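Local coordinates for protein proto-oncogene vav (Homo sapiens, PDB 6NEW) that probably acts as a guanine nucleotide exchange factor for Rac-type GTPases, with RhoGEF, PH and zinc-binding C1 domains in one chain, at residues 234-239 with 276-281; 255-260 with 266-271. All coordinates share one frame; numbering follows the deposited sequence.

How the contacts relate
Both contacts belong to the PH end of the chain, their centres about 12 Å apart, and both reach the same mixed sheet. Along the chain the order is 234-239, 255-260, 266-271 and 276-281, so contact 2 falls between the two halves of contact 1. Strands 249-258, 266-273 and 276-283 follow one another and lie side by side; probable backbone hydrogen bonds from C280 N to Y269 O and from L278 N to F271 O join the two contacts directly. Contact 2 is the pairing within the hairpin, whereas contact 1 packs I236 and L239, just past the end of helix 196-235, which begins in the RhoGEF range, on strand 276-283, the strand after the hairpin.

Contact 1: residues 234-239 with 276-281; sequences LSIENL and ALLICK
I236 and C280 are the closest backbone neighbours here, yet their CA atoms stand 8.0 Å apart, and L239 and L278 are more distant still, at 9.1 Å. No hydrogen bond crosses the gap, and the side chains meet through apolar atoms: strand 236-237 pairs instead with strand 286-294, which lies between it and strand 276-283 in the sheet. I236 is where the chain leaves the helical conformation of helix 196-235 and turns extended, and its side chain points toward strand 276-283. That side chain is forked across the contact. With CG1 beside the backbone N (chi1 -57°), the longer branch ends with CD1 at 4.0 Å from L278 CD2, while the short branch offers CG2 to C280 SG at 4.2 Å. This is the junction at which the long helix coming from the RhoGEF domain passes into the PH domain, and the short strand after it adds an edge to the PH sheet. L278 uses one methyl for two partners: its CD2 also meets L239 CD2 at 4.1 Å, the two leucine side chains crossing at about a right angle, whereas I236 comes to L278 obliquely. L243 packs on both I236 and L278, and F271 of strand 266-273 also touches I236; E237, on the same short strand, makes a salt bridge with R283.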
ATOM      1  N   LEU A 234      19.615   1.434   9.952  1.00 34.18           N
ATOM      2  CA  LEU A 234      20.537   0.730  10.863  1.00 36.47           C
ATOM      3  C   LEU A 234      21.902   0.444  10.270  1.00 42.95           C
ATOM      4  O   LEU A 234      22.911   0.596  10.954  1.00 44.19           O
ATOM      5  CB  LEU A 234      19.924  -0.601  11.346  1.00 37.33           C
ATOM      6  CG  LEU A 234      18.766  -0.507  12.318  1.00 42.41           C
ATOM      7  CD1 LEU A 234      18.087  -1.840  12.473  1.00 44.08           C
ATOM      8  CD2 LEU A 234      19.208   0.048  13.659  1.00 44.44           C
ATOM      9  N   SER A 235      21.922  -0.032   9.025  1.00 40.14           N
ATOM     10  CA  SER A 235      23.141  -0.396   8.326  1.00 40.16           C
ATOM     11  C   SER A 235      24.016   0.804   7.929  1.00 42.87           C
ATOM     12  O   SER A 235      25.217   0.608   7.768  1.00 43.24           O
ATOM     13  CB  SER A 235      22.825  -1.279   7.122  1.00 43.62           C
ATOM     14  OG  SER A 235      22.268  -0.526   6.059  1.00 51.99           O
ATOM     15  N   ILE A 236      23.442   2.027   7.804  1.00 39.18           N
ATOM     16  CA  ILE A 236      24.208   3.212   7.402  1.00 39.10           C
ATOM     17  C   ILE A 236      24.711   4.032   8.615  1.00 46.10           C
ATOM     18  O   ILE A 236      23.957   4.391   9.505  1.00 46.07           O
ATOM     19  CB  ILE A 236      23.479   4.099   6.338  1.00 40.57           C
ATOM     20  CG1 ILE A 236      23.126   3.275   5.080  1.00 40.36           C
ATOM     21  CG2 ILE A 236      24.325   5.340   5.938  1.00 39.33           C
ATOM     22  CD1 ILE A 236      21.952   3.815   4.317  1.00 43.94           C
ATOM     23  N   GLU A 237      25.995   4.379   8.575  1.00 45.01           N
ATOM     24  CA  GLU A 237      26.717   5.150   9.573  1.00 46.42           C
ATOM     25  C   GLU A 237      26.983   6.569   9.105  1.00 48.97           C
ATOM     26  O   GLU A 237      27.265   6.793   7.924  1.00 46.13           O
ATOM     27  CB  GLU A 237      28.059   4.478   9.813  1.00 49.56           C
ATOM     28  CG  GLU A 237      28.064   3.477  10.947  1.00 66.95           C
ATOM     29  CD  GLU A 237      29.474   3.183  11.423  1.00101.89           C
ATOM     30  OE1 GLU A 237      30.413   3.810  10.886  1.00 99.08           O
ATOM     31  OE2 GLU A 237      29.648   2.306  12.301  1.00100.94           O
ATOM     32  N   ASN A 238      26.931   7.518  10.059  1.00 46.91           N
ATOM     33  CA  ASN A 238      27.164   8.959   9.896  1.00 46.95           C
ATOM     34  C   ASN A 238      26.122   9.627   8.995  1.00 48.85           C
ATOM     35  O   ASN A 238      26.357  10.702   8.413  1.00 48.04           O
ATOM     36  CB  ASN A 238      28.609   9.304   9.475  1.00 49.41           C
ATOM     37  CG  ASN A 238      29.632   9.262  10.597  1.00 82.19           C
ATOM     38  OD1 ASN A 238      29.354   8.907  11.754  1.00 80.42           O
ATOM     39  ND2 ASN A 238      30.863   9.622  10.267  1.00 77.13           N
ATOM     40  N   LEU A 239      24.940   9.005   8.940  1.00 44.40           N
ATOM     41  CA  LEU A 239      23.770   9.523   8.253  1.00 42.69           C
ATOM     42  C   LEU A 239      23.002  10.228   9.381  1.00 47.21           C
ATOM     43  O   LEU A 239      22.526   9.562  10.300  1.00 47.10           O
ATOM     44  CB  LEU A 239      22.951   8.366   7.634  1.00 41.72           C
ATOM     45  CG  LEU A 239      21.552   8.695   7.102  1.00 44.79           C
ATOM     46  CD1 LEU A 239      21.576   9.822   6.049  1.00 43.36           C
ATOM     47  CD2 LEU A 239      20.889   7.454   6.563  1.00 45.69           C
ATOM     48  N   ALA A 276      17.245  11.038  -3.339  1.00 20.44           N
ATOM     49  CA  ALA A 276      18.647  11.040  -2.945  1.00 19.20           C
ATOM     50  C   ALA A 276      19.432   9.849  -3.408  1.00 24.35           C
ATOM     51  O   ALA A 276      18.883   8.769  -3.633  1.00 25.00           O
ATOM     52  CB  ALA A 276      18.764  11.135  -1.429  1.00 19.61           C
ATOM     53  N   LEU A 277      20.745  10.051  -3.506  1.00 20.26           N
ATOM     54  CA  LEU A 277      21.716   9.016  -3.775  1.00 19.73           C
ATOM     55  C   LEU A 277      22.721   9.134  -2.646  1.00 24.83           C
ATOM     56  O   LEU A 277      23.253  10.216  -2.402  1.00 24.21           O
ATOM     57  CB  LEU A 277      22.388   9.178  -5.153  1.00 19.01           C
ATOM     58  CG  LEU A 277      23.404   8.097  -5.491  1.00 22.27           C
ATOM     59  CD1 LEU A 277      22.727   6.834  -5.950  1.00 20.91           C
ATOM     60  CD2 LEU A 277      24.415   8.580  -6.493  1.00 23.56           C
ATOM     61  N   LEU A 278      22.884   8.044  -1.895  1.00 23.12           N
ATOM     62  CA  LEU A 278      23.789   7.927  -0.756  1.00 22.86           C
ATOM     63  C   LEU A 278      24.968   7.114  -1.228  1.00 25.20           C
ATOM     64  O   LEU A 278      24.802   5.973  -1.648  1.00 22.96           O
ATOM     65  CB  LEU A 278      23.080   7.203   0.406  1.00 23.64           C
ATOM     66  CG  LEU A 278      22.169   8.050   1.304  1.00 29.54           C
ATOM     67  CD1 LEU A 278      20.780   8.135   0.741  1.00 30.01           C
ATOM     68  CD2 LEU A 278      22.056   7.420   2.669  1.00 33.30           C
ATOM     69  N   ILE A 279      26.137   7.744  -1.275  1.00 23.20           N
ATOM     70  CA  ILE A 279      27.370   7.097  -1.712  1.00 23.22           C
ATOM     71  C   ILE A 279      28.144   6.770  -0.439  1.00 30.94           C
ATOM     72  O   ILE A 279      28.586   7.660   0.297  1.00 30.16           O
ATOM     73  CB  ILE A 279      28.169   7.944  -2.749  1.00 26.34           C
ATOM     74  CG1 ILE A 279      27.318   8.231  -4.006  1.00 26.67           C
ATOM     75  CG2 ILE A 279      29.485   7.252  -3.137  1.00 26.45           C
ATOM     76  CD1 ILE A 279      27.654   9.566  -4.667  1.00 35.93           C
ATOM     77  N   CYS A 280      28.212   5.482  -0.147  1.00 31.34           N
ATOM     78  CA  CYS A 280      28.840   4.940   1.050  1.00 33.40           C
ATOM     79  C   CYS A 280      30.058   4.121   0.708  1.00 42.77           C
ATOM     80  O   CYS A 280      30.190   3.615  -0.407  1.00 41.63           O
ATOM     81  CB  CYS A 280      27.847   4.102   1.855  1.00 33.22           C
ATOM     82  SG  CYS A 280      26.283   4.927   2.216  1.00 35.95           S
ATOM     83  N   LYS A 281      30.909   3.941   1.715  1.00 44.24           N
ATOM     84  CA  LYS A 281      32.101   3.108   1.689  1.00 47.27           C
ATOM     85  C   LYS A 281      31.881   2.070   2.777  1.00 57.12           C
ATOM     86  O   LYS A 281      31.490   2.444   3.887  1.00 57.52           O
ATOM     87  CB  LYS A 281      33.356   3.950   1.989  1.00 50.09           C
ATOM     88  CG  LYS A 281      34.648   3.151   1.927  1.00 71.25           C
ATOM     89  CD  LYS A 281      35.872   4.052   1.896  1.00 81.30           C
ATOM     90  CE  LYS A 281      37.147   3.241   1.844  1.00 90.57           C
ATOM     91  NZ  LYS A 281      37.343   2.586   0.523  1.00 98.29           N
TER

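Contact 2: residues 255-260 with 266-271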
ATOM      1  N   LEU A 255      29.207  -0.099  -6.832  1.00 28.90           N
ATOM      2  CA  LEU A 255      29.601   0.591  -8.061  1.00 29.04           C
ATOM      3  C   LEU A 255      30.963   1.256  -7.839  1.00 33.73           C
ATOM      4  O   LEU A 255      31.471   1.268  -6.710  1.00 33.33           O
ATOM      5  CB  LEU A 255      28.527   1.633  -8.509  1.00 27.76           C
ATOM      6  CG  LEU A 255      28.037   2.706  -7.494  1.00 32.41           C
ATOM      7  CD1 LEU A 255      28.912   3.938  -7.502  1.00 31.81           C
ATOM      8  CD2 LEU A 255      26.638   3.174  -7.843  1.00 35.98           C
ATOM      9  N   LYS A 256      31.560   1.768  -8.916  1.00 31.05           N
ATOM     10  CA  LYS A 256      32.819   2.514  -8.875  1.00 31.19           C
ATOM     11  C   LYS A 256      32.491   3.928  -9.308  1.00 37.04           C
ATOM     12  O   LYS A 256      31.566   4.144 -10.101  1.00 35.38           O
ATOM     13  CB  LYS A 256      33.896   1.868  -9.758  1.00 34.30           C
ATOM     14  CG  LYS A 256      34.482   0.587  -9.159  1.00 29.08           C
ATOM     15  CD  LYS A 256      35.442  -0.082 -10.111  1.00 33.61           C
ATOM     16  CE  LYS A 256      35.910  -1.440  -9.638  1.00 42.01           C
ATOM     17  NZ  LYS A 256      37.251  -1.371  -9.012  1.00 58.93           N
ATOM     18  N   ILE A 257      33.202   4.905  -8.759  1.00 35.57           N
ATOM     19  CA  ILE A 257      32.851   6.295  -9.023  1.00 35.44           C
ATOM     20  C   ILE A 257      34.047   7.243  -9.107  1.00 39.33           C
ATOM     21  O   ILE A 257      35.036   7.088  -8.390  1.00 38.44           O
ATOM     22  CB  ILE A 257      31.814   6.739  -7.925  1.00 38.52           C
ATOM     23  CG1 ILE A 257      31.229   8.147  -8.182  1.00 38.75           C
ATOM     24  CG2 ILE A 257      32.405   6.620  -6.517  1.00 40.85           C
ATOM     25  CD1 ILE A 257      29.938   8.410  -7.464  1.00 46.01           C
ATOM     26  N   THR A 258      33.915   8.251  -9.982  1.00 35.38           N
ATOM     27  CA  THR A 258      34.865   9.347 -10.122  1.00 35.45           C
ATOM     28  C   THR A 258      34.067  10.654 -10.049  1.00 39.59           C
ATOM     29  O   THR A 258      32.867  10.657 -10.318  1.00 39.05           O
ATOM     30  CB  THR A 258      35.726   9.251 -11.412  1.00 41.28           C
ATOM     31  OG1 THR A 258      34.987   9.724 -12.532  1.00 43.40           O
ATOM     32  CG2 THR A 258      36.284   7.838 -11.688  1.00 38.10           C
ATOM     33  N   SER A 259      34.725  11.745  -9.662  1.00 36.49           N
ATOM     34  CA  SER A 259      34.140  13.077  -9.604  1.00 36.23           C
ATOM     35  C   SER A 259      35.107  14.043 -10.338  1.00 40.99           C
ATOM     36  O   SER A 259      36.259  13.658 -10.560  1.00 41.26           O
ATOM     37  CB  SER A 259      33.933  13.496  -8.151  1.00 38.57           C
ATOM     38  OG  SER A 259      35.153  13.882  -7.544  1.00 51.55           O
ATOM     39  N   VAL A 260      34.665  15.286 -10.676  1.00 36.48           N
ATOM     40  CA  VAL A 260      35.507  16.303 -11.336  1.00 37.96           C
ATOM     41  C   VAL A 260      36.904  16.400 -10.665  1.00 47.21           C
ATOM     42  O   VAL A 260      37.916  16.418 -11.365  1.00 48.00           O
ATOM     43  CB  VAL A 260      34.785  17.689 -11.457  1.00 40.05           C
ATOM     44  CG1 VAL A 260      35.743  18.822 -11.810  1.00 39.81           C
ATOM     45  CG2 VAL A 260      33.641  17.629 -12.463  1.00 39.67           C
ATOM     46  N   MET A 266      36.823   4.996  -7.308  1.00 44.66           N
ATOM     47  CA  MET A 266      36.669   4.617  -5.907  1.00 43.46           C
ATOM     48  C   MET A 266      35.560   3.589  -5.781  1.00 43.91           C
ATOM     49  O   MET A 266      34.453   3.812  -6.279  1.00 42.08           O
ATOM     50  CB  MET A 266      36.351   5.825  -5.032  1.00 45.90           C
ATOM     51  CG  MET A 266      37.445   6.857  -4.993  1.00 52.18           C
ATOM     52  SD  MET A 266      36.758   8.437  -4.458  1.00 57.42           S
ATOM     53  CE  MET A 266      36.117   9.057  -5.984  1.00 54.10           C
ATOM     54  N   ASP A 267      35.859   2.451  -5.115  1.00 40.20           N
ATOM     55  CA  ASP A 267      34.888   1.395  -4.857  1.00 38.91           C
ATOM     56  C   ASP A 267      33.942   1.916  -3.818  1.00 38.14           C
ATOM     57  O   ASP A 267      34.375   2.447  -2.791  1.00 37.26           O
ATOM     58  CB  ASP A 267      35.574   0.124  -4.346  1.00 43.05           C
ATOM     59  CG  ASP A 267      36.342  -0.601  -5.419  1.00 56.59           C
ATOM     60  OD1 ASP A 267      35.709  -1.064  -6.390  1.00 58.31           O
ATOM     61  OD2 ASP A 267      37.569  -0.740  -5.273  1.00 66.01           O
ATOM     62  N   ARG A 268      32.647   1.850  -4.124  1.00 31.45           N
ATOM     63  CA  ARG A 268      31.614   2.389  -3.247  1.00 28.19           C
ATOM     64  C   ARG A 268      30.364   1.515  -3.265  1.00 29.64           C
ATOM     65  O   ARG A 268      30.217   0.628  -4.108  1.00 28.75           O
ATOM     66  CB  ARG A 268      31.250   3.845  -3.673  1.00 23.26           C
ATOM     67  CG  ARG A 268      32.318   4.911  -3.393  1.00 29.80           C
ATOM     68  CD  ARG A 268      32.570   5.123  -1.921  1.00 40.26           C
ATOM     69  NE  ARG A 268      33.497   6.222  -1.655  1.00 47.11           N
ATOM     70  CZ  ARG A 268      34.812   6.083  -1.520  1.00 59.32           C
ATOM     71  NH1 ARG A 268      35.385   4.895  -1.645  1.00 55.92           N
ATOM     72  NH2 ARG A 268      35.566   7.145  -1.255  1.00 38.62           N
ATOM     73  N   TYR A 269      29.483   1.766  -2.301  1.00 24.22           N
ATOM     74  CA  TYR A 269      28.172   1.156  -2.188  1.00 23.73           C
ATOM     75  C   TYR A 269      27.174   2.308  -2.182  1.00 28.21           C
ATOM     76  O   TYR A 269      27.361   3.275  -1.451  1.00 27.22           O
ATOM     77  CB  TYR A 269      28.036   0.322  -0.898  1.00 24.81           C
ATOM     78  CG  TYR A 269      26.872  -0.638  -0.973  1.00 23.62           C
ATOM     79  CD1 TYR A 269      25.585  -0.238  -0.610  1.00 24.70           C
ATOM     80  CD2 TYR A 269      27.044  -1.931  -1.445  1.00 24.45           C
ATOM     81  CE1 TYR A 269      24.497  -1.104  -0.732  1.00 25.01           C
ATOM     82  CE2 TYR A 269      25.962  -2.798  -1.589  1.00 25.19           C
ATOM     83  CZ  TYR A 269      24.696  -2.389  -1.208  1.00 29.03           C
ATOM     84  OH  TYR A 269      23.651  -3.270  -1.285  1.00 27.10           O
ATOM     85  N   ALA A 270      26.148   2.221  -3.017  1.00 25.21           N
ATOM     86  CA  ALA A 270      25.151   3.270  -3.132  1.00 23.34           C
ATOM     87  C   ALA A 270      23.742   2.783  -2.882  1.00 27.20           C
ATOM     88  O   ALA A 270      23.394   1.656  -3.244  1.00 27.06           O
ATOM     89  CB  ALA A 270      25.239   3.922  -4.517  1.00 23.47           C
ATOM     90  N   PHE A 271      22.911   3.687  -2.340  1.00 23.80           N
ATOM     91  CA  PHE A 271      21.472   3.505  -2.102  1.00 22.95           C
ATOM     92  C   PHE A 271      20.780   4.641  -2.832  1.00 24.59           C
ATOM     93  O   PHE A 271      21.018   5.818  -2.540  1.00 21.63           O
ATOM     94  CB  PHE A 271      21.087   3.563  -0.601  1.00 23.83           C
ATOM     95  CG  PHE A 271      21.735   2.536   0.286  1.00 25.45           C
ATOM     96  CD1 PHE A 271      22.982   2.771   0.850  1.00 27.33           C
ATOM     97  CD2 PHE A 271      21.079   1.342   0.588  1.00 28.76           C
ATOM     98  CE1 PHE A 271      23.585   1.811   1.666  1.00 29.80           C
ATOM     99  CE2 PHE A 271      21.676   0.385   1.414  1.00 31.76           C
ATOM    100  CZ  PHE A 271      22.918   0.635   1.964  1.00 30.25           C
TER
HETATM  101  O   HOH W   1      32.985  -1.665  -5.763  1.00 35.53           O
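The D267 carboxylate is met by K256 on the syn side of OD1, 25° out of its plane, in a salt bridge of 3.1 Å from NZ. The two side chains lie alongside each other and point the same way, and the bend at the end of the lysine (chi4 -100°) brings NZ to the acid; W313 gives the ammonium a cation-pi partner as well. A water donates to D267 OD1 at 2.9 Å and, weakly, to L255 O. A methionine in place of K256 would probably leave the D267 carboxylate without its charged mate in this strand pair and lose the cation-pi contact with W313. Over one face of the R268 guanidinium M266 CB sits 3.6 Å above the plane, nearer the border than the middle; at the edge NH1 donates to D267 O at 2.9 Å, which helps to fix its rotation. The R268 chain bends at chi2 to turn back along its own strand, after packing CG against I257 CG2 at 3.6 Å, roughly at right angles. On the face carrying I257, M266 and R268, opposite K256 and D267, L255 CD2 rests on A270 CB at 3.7 Å. The backbones of L255 and R268, and of I257 and M266, exchange paired N-H to O hydrogen bonds, with K256 and D267 the non-hydrogen-bonded pair between. Segments 255-258 and 266-271 run at 122° to each other, a strongly twisted part of the antiparallel beta hairpin of strands 249-258 and 266-273, as at the start of a PH-domain barrel.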